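Local coordinates for protein pectate lyase (Bacillus, PDB 3VMV) that probably cleaves polygalacturonate, the backbone of pectin, by the eliminative reaction of a polysaccharide lyase family 1 pectate lyase, at residues 180-194 with 207-219. Numbering follows the deposited sequence.
With SO4 (sulfate ion), chain C.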
ATOM      1  N   LEU A 180      -5.310   1.849   4.318  1.00 11.52           N
ATOM      2  CA  LEU A 180      -5.295   2.316   5.705  1.00 12.41           C
ATOM      3  C   LEU A 180      -3.842   2.431   6.187  1.00 10.13           C
ATOM      4  O   LEU A 180      -2.978   1.591   5.812  1.00 11.56           O
ATOM      5  CB  LEU A 180      -6.039   1.257   6.554  1.00 17.90           C
ATOM      6  CG  LEU A 180      -6.712   1.357   7.895  1.00 26.58           C
ATOM      7  CD1 LEU A 180      -7.849   2.371   7.820  1.00 22.44           C
ATOM      8  CD2 LEU A 180      -7.227  -0.030   8.293  1.00 29.09           C
ATOM      9  N   VAL A 181      -3.563   3.449   7.002  1.00 10.54           N
ATOM     10  CA  VAL A 181      -2.302   3.511   7.714  1.00 10.07           C
ATOM     11  C   VAL A 181      -2.679   3.770   9.145  1.00 12.20           C
ATOM     12  O   VAL A 181      -2.875   4.927   9.544  1.00 11.78           O
ATOM     13  CB  VAL A 181      -1.383   4.624   7.151  1.00 10.98           C
ATOM     14  CG1 VAL A 181      -0.076   4.713   7.957  1.00 13.64           C
ATOM     15  CG2 VAL A 181      -1.091   4.384   5.676  1.00 13.81           C
ATOM     16  N   GLY A 182      -2.744   2.713   9.950  1.00 11.39           N
ATOM     17  CA  GLY A 182      -3.252   2.780  11.316  1.00 12.53           C
ATOM     18  C   GLY A 182      -4.744   2.464  11.330  1.00 13.79           C
ATOM     19  O   GLY A 182      -5.524   3.185  10.729  1.00 15.05           O
ATOM     20  N   HIS A 183      -5.120   1.388  12.028  1.00 13.66           N
ATOM     21  CA  HIS A 183      -6.491   0.854  11.966  1.00 16.63           C
ATOM     22  C   HIS A 183      -7.386   1.321  13.112  1.00 16.07           C
ATOM     23  O   HIS A 183      -8.592   1.084  13.091  1.00 16.77           O
ATOM     24  CB  HIS A 183      -6.453  -0.700  11.946  1.00 16.93           C
ATOM     25  CG  HIS A 183      -6.157  -1.320  13.282  1.00 17.22           C
ATOM     26  ND1 HIS A 183      -4.950  -1.177  13.935  1.00 18.03           N
ATOM     27  CD2 HIS A 183      -6.952  -2.018  14.133  1.00 24.40           C
ATOM     28  CE1 HIS A 183      -5.001  -1.775  15.113  1.00 21.88           C
ATOM     29  NE2 HIS A 183      -6.210  -2.289  15.261  1.00 25.58           N
ATOM     30  N   THR A 184      -6.789   1.954  14.117  1.00 12.77           N
ATOM     31  CA  THR A 184      -7.522   2.387  15.300  1.00 14.97           C
ATOM     32  C   THR A 184      -6.839   3.607  15.910  1.00 15.34           C
ATOM     33  O   THR A 184      -5.663   3.857  15.655  1.00 14.31           O
ATOM     34  CB  THR A 184      -7.615   1.262  16.342  1.00 18.64           C
ATOM     35  OG1 THR A 184      -8.656   1.585  17.277  1.00 19.08           O
ATOM     36  CG2 THR A 184      -6.290   1.077  17.089  1.00 17.27           C
ATOM     37  N   ASP A 185      -7.589   4.380  16.697  1.00 14.56           N
ATOM     38  CA  ASP A 185      -7.019   5.566  17.346  1.00 14.35           C
ATOM     39  C   ASP A 185      -6.231   5.184  18.594  1.00 16.24           C
ATOM     40  O   ASP A 185      -6.607   5.547  19.725  1.00 18.99           O
ATOM     41  CB  ASP A 185      -8.131   6.538  17.712  1.00 13.60           C
ATOM     42  CG  ASP A 185      -8.871   7.078  16.481  1.00 14.42           C
ATOM     43  OD1 ASP A 185      -8.263   7.193  15.378  1.00 14.63           O
ATOM     44  OD2 ASP A 185     -10.067   7.401  16.642  1.00 15.46           O
ATOM     45  N   ASN A 186      -5.154   4.427  18.382  1.00 14.94           N
ATOM     46  CA  ASN A 186      -4.221   4.068  19.452  1.00 17.61           C
ATOM     47  C   ASN A 186      -2.815   4.405  18.957  1.00 16.17           C
ATOM     48  O   ASN A 186      -2.260   3.717  18.053  1.00 15.14           O
ATOM     49  CB  ASN A 186      -4.373   2.581  19.776  1.00 20.92           C
ATOM     50  CG  ASN A 186      -3.460   2.132  20.891  1.00 22.62           C
ATOM     51  OD1 ASN A 186      -2.440   2.768  21.168  1.00 22.85           O
ATOM     52  ND2 ASN A 186      -3.850   1.055  21.578  1.00 25.67           N
ATOM     53  N   ALA A 187      -2.278   5.507  19.472  1.00 16.11           N
ATOM     54  CA  ALA A 187      -0.977   5.968  19.012  1.00 15.51           C
ATOM     55  C   ALA A 187       0.083   4.899  19.184  1.00 17.38           C
ATOM     56  O   ALA A 187       1.004   4.827  18.387  1.00 17.59           O
ATOM     57  CB  ALA A 187      -0.566   7.205  19.781  1.00 16.71           C
ATOM     58  N   SER A 188      -0.026   4.078  20.225  1.00 17.63           N
ATOM     59  CA  SER A 188       1.027   3.097  20.488  1.00 18.51           C
ATOM     60  C   SER A 188       1.060   1.952  19.487  1.00 17.01           C
ATOM     61  O   SER A 188       2.016   1.170  19.491  1.00 17.95           O
ATOM     62  CB  SER A 188       0.893   2.544  21.916  1.00 20.46           C
ATOM     63  OG  SER A 188      -0.161   1.609  21.973  1.00 23.50           O
ATOM     64  N   LEU A 189       0.034   1.854  18.644  1.00 15.20           N
ATOM     65  CA  LEU A 189      -0.017   0.800  17.627  1.00 15.13           C
ATOM     66  C   LEU A 189       0.138   1.394  16.231  1.00 14.26           C
ATOM     67  O   LEU A 189       0.062   0.664  15.249  1.00 13.38           O
ATOM     68  CB  LEU A 189      -1.371   0.103  17.648  1.00 15.12           C
ATOM     69  CG  LEU A 189      -1.580  -0.722  18.919  1.00 19.63           C
ATOM     70  CD1 LEU A 189      -2.950  -1.347  18.787  1.00 21.67           C
ATOM     71  CD2 LEU A 189      -0.475  -1.773  19.009  1.00 21.53           C
ATOM     72  N   ALA A 190       0.332   2.703  16.122  1.00 14.49           N
ATOM     73  CA  ALA A 190       0.380   3.322  14.778  1.00 12.85           C
ATOM     74  C   ALA A 190       1.618   2.925  13.983  1.00 15.08           C
ATOM     75  O   ALA A 190       2.739   2.945  14.495  1.00 14.43           O
ATOM     76  CB  ALA A 190       0.356   4.829  14.931  1.00 13.58           C
ATOM     77  N   PRO A 191       1.436   2.636  12.697  1.00 11.82           N
ATOM     78  CA  PRO A 191       2.582   2.600  11.794  1.00 10.24           C
ATOM     79  C   PRO A 191       3.239   3.983  11.728  1.00 11.44           C
ATOM     80  O   PRO A 191       2.690   5.000  12.184  1.00 12.48           O
ATOM     81  CB  PRO A 191       1.942   2.291  10.432  1.00 13.76           C
ATOM     82  CG  PRO A 191       0.588   1.620  10.774  1.00 14.90           C
ATOM     83  CD  PRO A 191       0.159   2.437  11.994  1.00 13.82           C
ATOM     84  N   ASP A 192       4.394   4.024  11.050  1.00 12.98           N
ATOM     85  CA  ASP A 192       5.074   5.279  10.771  1.00 10.73           C
ATOM     86  C   ASP A 192       5.975   5.100   9.572  1.00 11.32           C
ATOM     87  O   ASP A 192       6.369   3.981   9.253  1.00 12.49           O
ATOM     88  CB  ASP A 192       5.933   5.676  11.960  1.00 13.37           C
ATOM     89  CG  ASP A 192       6.311   7.152  11.969  1.00 14.35           C
ATOM     90  OD1 ASP A 192       7.288   7.526  12.673  1.00 15.90           O
ATOM     91  OD2 ASP A 192       5.657   7.987  11.316  1.00 12.92           O
ATOM     92  N   LYS A 193       6.328   6.216   8.926  1.00 10.66           N
ATOM     93  CA  LYS A 193       7.395   6.250   7.920  1.00 10.57           C
ATOM     94  C   LYS A 193       7.033   5.434   6.649  1.00  8.34           C
ATOM     95  O   LYS A 193       7.604   4.352   6.328  1.00 10.09           O
ATOM     96  CB  LYS A 193       8.748   5.869   8.525  1.00 12.29           C
ATOM     97  CG  LYS A 193       9.153   6.797   9.676  1.00 13.92           C
ATOM     98  CD  LYS A 193      10.537   6.375  10.140  1.00 18.24           C
ATOM     99  CE  LYS A 193      10.888   7.001  11.469  1.00 23.97           C
ATOM    100  NZ  LYS A 193      10.044   6.439  12.564  1.00 27.62           N
ATOM    101  N   ILE A 194       6.021   5.956   5.952  1.00  9.49           N
ATOM    102  CA  ILE A 194       5.512   5.349   4.702  1.00  9.64           C
ATOM    103  C   ILE A 194       5.676   6.338   3.538  1.00  9.48           C
ATOM    104  O   ILE A 194       5.287   7.494   3.664  1.00  9.46           O
ATOM    105  CB  ILE A 194       3.997   5.070   4.834  1.00 11.42           C
ATOM    106  CG1 ILE A 194       3.627   4.583   6.247  1.00 12.99           C
ATOM    107  CG2 ILE A 194       3.466   4.159   3.709  1.00 11.24           C
ATOM    108  CD1 ILE A 194       4.217   3.186   6.595  1.00 15.25           C
ATOM    109  N   ARG A 207     -10.230   6.622   1.364  1.00 10.95           N
ATOM    110  CA  ARG A 207      -9.020   6.088   2.008  1.00 10.60           C
ATOM    111  C   ARG A 207      -7.850   6.031   1.053  1.00 10.00           C
ATOM    112  O   ARG A 207      -7.370   4.942   0.695  1.00  9.89           O
ATOM    113  CB  ARG A 207      -9.221   4.692   2.594  1.00 10.01           C
ATOM    114  CG  ARG A 207     -10.344   4.545   3.620  1.00 11.37           C
ATOM    115  CD  ARG A 207     -10.112   3.197   4.296  1.00 11.30           C
ATOM    116  NE  ARG A 207     -11.134   2.911   5.316  1.00 14.24           N
ATOM    117  CZ  ARG A 207     -11.231   1.731   5.932  1.00 14.63           C
ATOM    118  NH1 ARG A 207     -10.437   0.723   5.592  1.00 13.73           N
ATOM    119  NH2 ARG A 207     -12.181   1.562   6.862  1.00 20.10           N
ATOM    120  N   VAL A 208      -7.388   7.200   0.618  1.00  8.99           N
ATOM    121  CA  VAL A 208      -6.271   7.243  -0.344  1.00  8.58           C
ATOM    122  C   VAL A 208      -5.067   8.065   0.114  1.00 10.56           C
ATOM    123  O   VAL A 208      -4.647   9.022  -0.573  1.00 11.08           O
ATOM    124  CB  VAL A 208      -6.748   7.678  -1.765  1.00  9.03           C
ATOM    125  CG1 VAL A 208      -5.790   7.168  -2.827  1.00 10.04           C
ATOM    126  CG2 VAL A 208      -8.148   7.119  -2.052  1.00 12.43           C
ATOM    127  N   PRO A 209      -4.468   7.703   1.269  1.00 10.09           N
ATOM    128  CA  PRO A 209      -4.859   6.708   2.278  1.00  8.55           C
ATOM    129  C   PRO A 209      -5.670   7.371   3.413  1.00 11.33           C
ATOM    130  O   PRO A 209      -5.719   8.616   3.532  1.00 11.28           O
ATOM    131  CB  PRO A 209      -3.507   6.243   2.849  1.00  9.33           C
ATOM    132  CG  PRO A 209      -2.443   7.267   2.314  1.00 12.77           C
ATOM    133  CD  PRO A 209      -3.212   8.361   1.639  1.00 11.97           C
ATOM    134  N   LEU A 210      -6.251   6.533   4.272  1.00 10.66           N
ATOM    135  CA  LEU A 210      -6.691   6.931   5.606  1.00  9.47           C
ATOM    136  C   LEU A 210      -5.441   6.850   6.483  1.00  9.27           C
ATOM    137  O   LEU A 210      -4.866   5.768   6.623  1.00 12.34           O
ATOM    138  CB  LEU A 210      -7.789   5.987   6.124  1.00 10.94           C
ATOM    139  CG  LEU A 210      -8.495   6.365   7.421  1.00 12.67           C
ATOM    140  CD1 LEU A 210      -9.659   5.392   7.634  1.00 14.78           C
ATOM    141  CD2 LEU A 210      -7.555   6.358   8.663  1.00 14.23           C
ATOM    142  N   ILE A 211      -4.970   8.003   6.981  1.00  8.74           N
ATOM    143  CA  ILE A 211      -3.723   8.011   7.744  1.00 11.24           C
ATOM    144  C   ILE A 211      -4.006   8.430   9.163  1.00 10.01           C
ATOM    145  O   ILE A 211      -4.451   9.548   9.397  1.00 11.17           O
ATOM    146  CB  ILE A 211      -2.656   8.984   7.135  1.00 11.94           C
ATOM    147  CG1 ILE A 211      -2.445   8.718   5.649  1.00 12.37           C
ATOM    148  CG2 ILE A 211      -1.304   8.848   7.886  1.00 11.56           C
ATOM    149  CD1 ILE A 211      -1.664   9.840   4.971  1.00 12.51           C
ATOM    150  N   ARG A 212      -3.688   7.555  10.123  1.00 11.07           N
ATOM    151  CA  ARG A 212      -3.690   7.906  11.541  1.00 11.59           C
ATOM    152  C   ARG A 212      -2.263   8.002  12.056  1.00 11.20           C
ATOM    153  O   ARG A 212      -1.501   7.056  11.875  1.00 11.53           O
ATOM    154  CB  ARG A 212      -4.442   6.884  12.406  1.00 10.98           C
ATOM    155  CG  ARG A 212      -5.943   6.848  12.177  1.00 11.77           C
ATOM    156  CD  ARG A 212      -6.495   5.670  12.985  1.00 12.72           C
ATOM    157  NE  ARG A 212      -7.961   5.631  13.079  1.00 14.06           N
ATOM    158  CZ  ARG A 212      -8.724   4.853  12.303  1.00 14.69           C
ATOM    159  NH1 ARG A 212      -8.186   4.086  11.351  1.00 14.31           N
ATOM    160  NH2 ARG A 212     -10.040   4.864  12.483  1.00 15.86           N
ATOM    161  N   TYR A 213      -1.923   9.129  12.701  1.00 12.91           N
ATOM    162  CA  TYR A 213      -0.637   9.323  13.444  1.00 12.60           C
ATOM    163  C   TYR A 213       0.641   9.397  12.629  1.00 13.00           C
ATOM    164  O   TYR A 213       1.572  10.149  12.995  1.00 14.00           O
ATOM    165  CB  TYR A 213      -0.378   8.230  14.538  1.00 15.00           C
ATOM    166  CG  TYR A 213      -1.515   8.043  15.512  1.00 14.43           C
ATOM    167  CD1 TYR A 213      -1.749   8.978  16.530  1.00 14.25           C
ATOM    168  CD2 TYR A 213      -2.376   6.967  15.382  1.00 14.39           C
ATOM    169  CE1 TYR A 213      -2.829   8.832  17.419  1.00 14.62           C
ATOM    170  CE2 TYR A 213      -3.444   6.814  16.260  1.00 16.01           C
ATOM    171  CZ  TYR A 213      -3.654   7.750  17.267  1.00 15.40           C
ATOM    172  OH  TYR A 213      -4.714   7.615  18.123  1.00 16.86           O
ATOM    173  N   ALA A 214       0.706   8.601  11.559  1.00 10.51           N
ATOM    174  CA  ALA A 214       1.983   8.387  10.843  1.00 12.84           C
ATOM    175  C   ALA A 214       2.506   9.602  10.071  1.00 11.11           C
ATOM    176  O   ALA A 214       1.723  10.447   9.642  1.00 12.37           O
ATOM    177  CB  ALA A 214       1.824   7.253   9.884  1.00 10.65           C
ATOM    178  N   ASP A 215       3.838   9.651   9.931  1.00 10.91           N
ATOM    179  CA  ASP A 215       4.483  10.508   8.926  1.00 10.47           C
ATOM    180  C   ASP A 215       4.556   9.757   7.592  1.00 11.68           C
ATOM    181  O   ASP A 215       5.039   8.591   7.501  1.00 10.84           O
ATOM    182  CB  ASP A 215       5.892  10.871   9.388  1.00 11.70           C
ATOM    183  CG  ASP A 215       5.891  11.824  10.603  1.00 14.31           C
ATOM    184  OD1 ASP A 215       4.877  12.492  10.829  1.00 14.51           O
ATOM    185  OD2 ASP A 215       6.909  11.852  11.342  1.00 20.14           O
ATOM    186  N   VAL A 216       4.079  10.449   6.550  1.00  9.91           N
ATOM    187  CA  VAL A 216       3.900   9.875   5.224  1.00  6.74           C
ATOM    188  C   VAL A 216       4.328  10.886   4.160  1.00 10.27           C
ATOM    189  O   VAL A 216       4.054  12.079   4.302  1.00 10.55           O
ATOM    190  CB  VAL A 216       2.423   9.517   5.028  1.00 11.76           C
ATOM    191  CG1 VAL A 216       2.163   9.021   3.637  1.00 11.07           C
ATOM    192  CG2 VAL A 216       1.992   8.495   6.077  1.00 11.66           C
ATOM    193  N   HIS A 217       5.014  10.425   3.118  1.00  8.92           N
ATOM    194  CA  HIS A 217       5.336  11.252   1.950  1.00  8.90           C
ATOM    195  C   HIS A 217       4.610  10.667   0.752  1.00  9.31           C
ATOM    196  O   HIS A 217       4.773   9.484   0.473  1.00  9.12           O
ATOM    197  CB  HIS A 217       6.842  11.213   1.763  1.00  9.00           C
ATOM    198  CG  HIS A 217       7.394  12.064   0.651  1.00  9.17           C
ATOM    199  ND1 HIS A 217       8.612  11.762   0.081  1.00 11.31           N
ATOM    200  CD2 HIS A 217       6.951  13.187   0.042  1.00 11.73           C
ATOM    201  CE1 HIS A 217       8.909  12.688  -0.823  1.00  9.70           C
ATOM    202  NE2 HIS A 217       7.914  13.554  -0.882  1.00 10.91           N
ATOM    203  N   MET A 218       3.811  11.480   0.070  1.00  9.69           N
ATOM    204  CA  MET A 218       3.189  11.080  -1.186  1.00  8.53           C
ATOM    205  C   MET A 218       3.672  12.008  -2.284  1.00  7.24           C
ATOM    206  O   MET A 218       3.389  13.223  -2.225  1.00  9.09           O
ATOM    207  CB  MET A 218       1.679  11.173  -1.086  1.00 10.72           C
ATOM    208  CG  MET A 218       1.135  10.417   0.111  1.00  8.89           C
ATOM    209  SD  MET A 218      -0.671  10.226   0.045  1.00 11.56           S
ATOM    210  CE  MET A 218      -0.887   8.926  -1.166  1.00 10.49           C
ATOM    211  N   PHE A 219       4.436  11.447  -3.225  1.00  7.47           N
ATOM    212  CA  PHE A 219       4.869  12.263  -4.361  1.00  7.57           C
ATOM    213  C   PHE A 219       4.667  11.599  -5.701  1.00  8.41           C
ATOM    214  O   PHE A 219       4.796  10.377  -5.841  1.00  8.54           O
ATOM    215  CB  PHE A 219       6.331  12.768  -4.192  1.00  7.71           C
ATOM    216  CG  PHE A 219       7.409  11.681  -4.237  1.00  9.50           C
ATOM    217  CD1 PHE A 219       8.116  11.444  -5.419  1.00  9.37           C
ATOM    218  CD2 PHE A 219       7.745  10.955  -3.103  1.00  9.12           C
ATOM    219  CE1 PHE A 219       9.143  10.514  -5.490  1.00 10.40           C
ATOM    220  CE2 PHE A 219       8.767   9.981  -3.159  1.00  8.76           C
ATOM    221  CZ  PHE A 219       9.476   9.765  -4.354  1.00 10.14           C
TER
HETATM  222  S   SO4 C 402     -13.496   5.353   9.347  1.00 29.14           S
HETATM  223  O1  SO4 C 402     -13.009   5.643  10.718  1.00 32.29           O
HETATM  224  O2  SO4 C 402     -12.902   4.092   8.893  1.00 30.11           O
HETATM  225  O3  SO4 C 402     -14.956   5.266   9.362  1.00 39.49           O
HETATM  226  O4  SO4 C 402     -13.072   6.411   8.412  1.00 20.97           O
HETATM  227  O   HOH W   1     -11.487   6.569  14.405  1.00 18.21           O
HETATM  228  O   HOH W   2       8.540   9.860  11.710  1.00 19.86           O
HETATM  229  O   HOH W   3       4.520   9.482  13.631  1.00 20.57           O
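Leu-180 lays CD1 against Leu-210 CD1 (3.5 Å) and over one face of the Arg-207 guanidinium, whose NH2 bonds weakly to a sulfate. On the opposite sheet face Val-181, its CG1 anti to the backbone N (chi1 178°), brings that methyl to Ala-214 CB at 3.7 Å. Val-181 N bonds to Leu-210 O, and Val-181 O accepts Arg-212 N. Gly-182 O takes Arg-212 NH1 (2.9 Å) near the guanidinium plane, while the His-183 and Thr-184 backbone runs over one face. Asp-185 OD1, also bonded to Ser-271, forms a salt bridge with Arg-212 NE (2.8 Å), which meets it from above the carboxylate plane. A lysine in place of Arg-212, lacking the flat, multi-pronged donor, would probably leave Gly-182 O or Asp-185 without its mate. Segments 180-194 and 207-219 belong to successive turns of the parallel beta-helix of family 1 lyases. Further along the loop, Ala-187 CA makes a CH-pi contact over the Tyr-213 ring, 3.6 Å from its centroid. Asp-192 OD2 accepts Asp-215 N (2.8 Å), and a water joins their carboxylates; salt bridges from Lys-193, shared with Glu-163, to Asp-192 and from Arg-238 to Asp-215 probably ease the repulsion. Ile-194 N bonds to Asp-215 O, resuming parallel pairing.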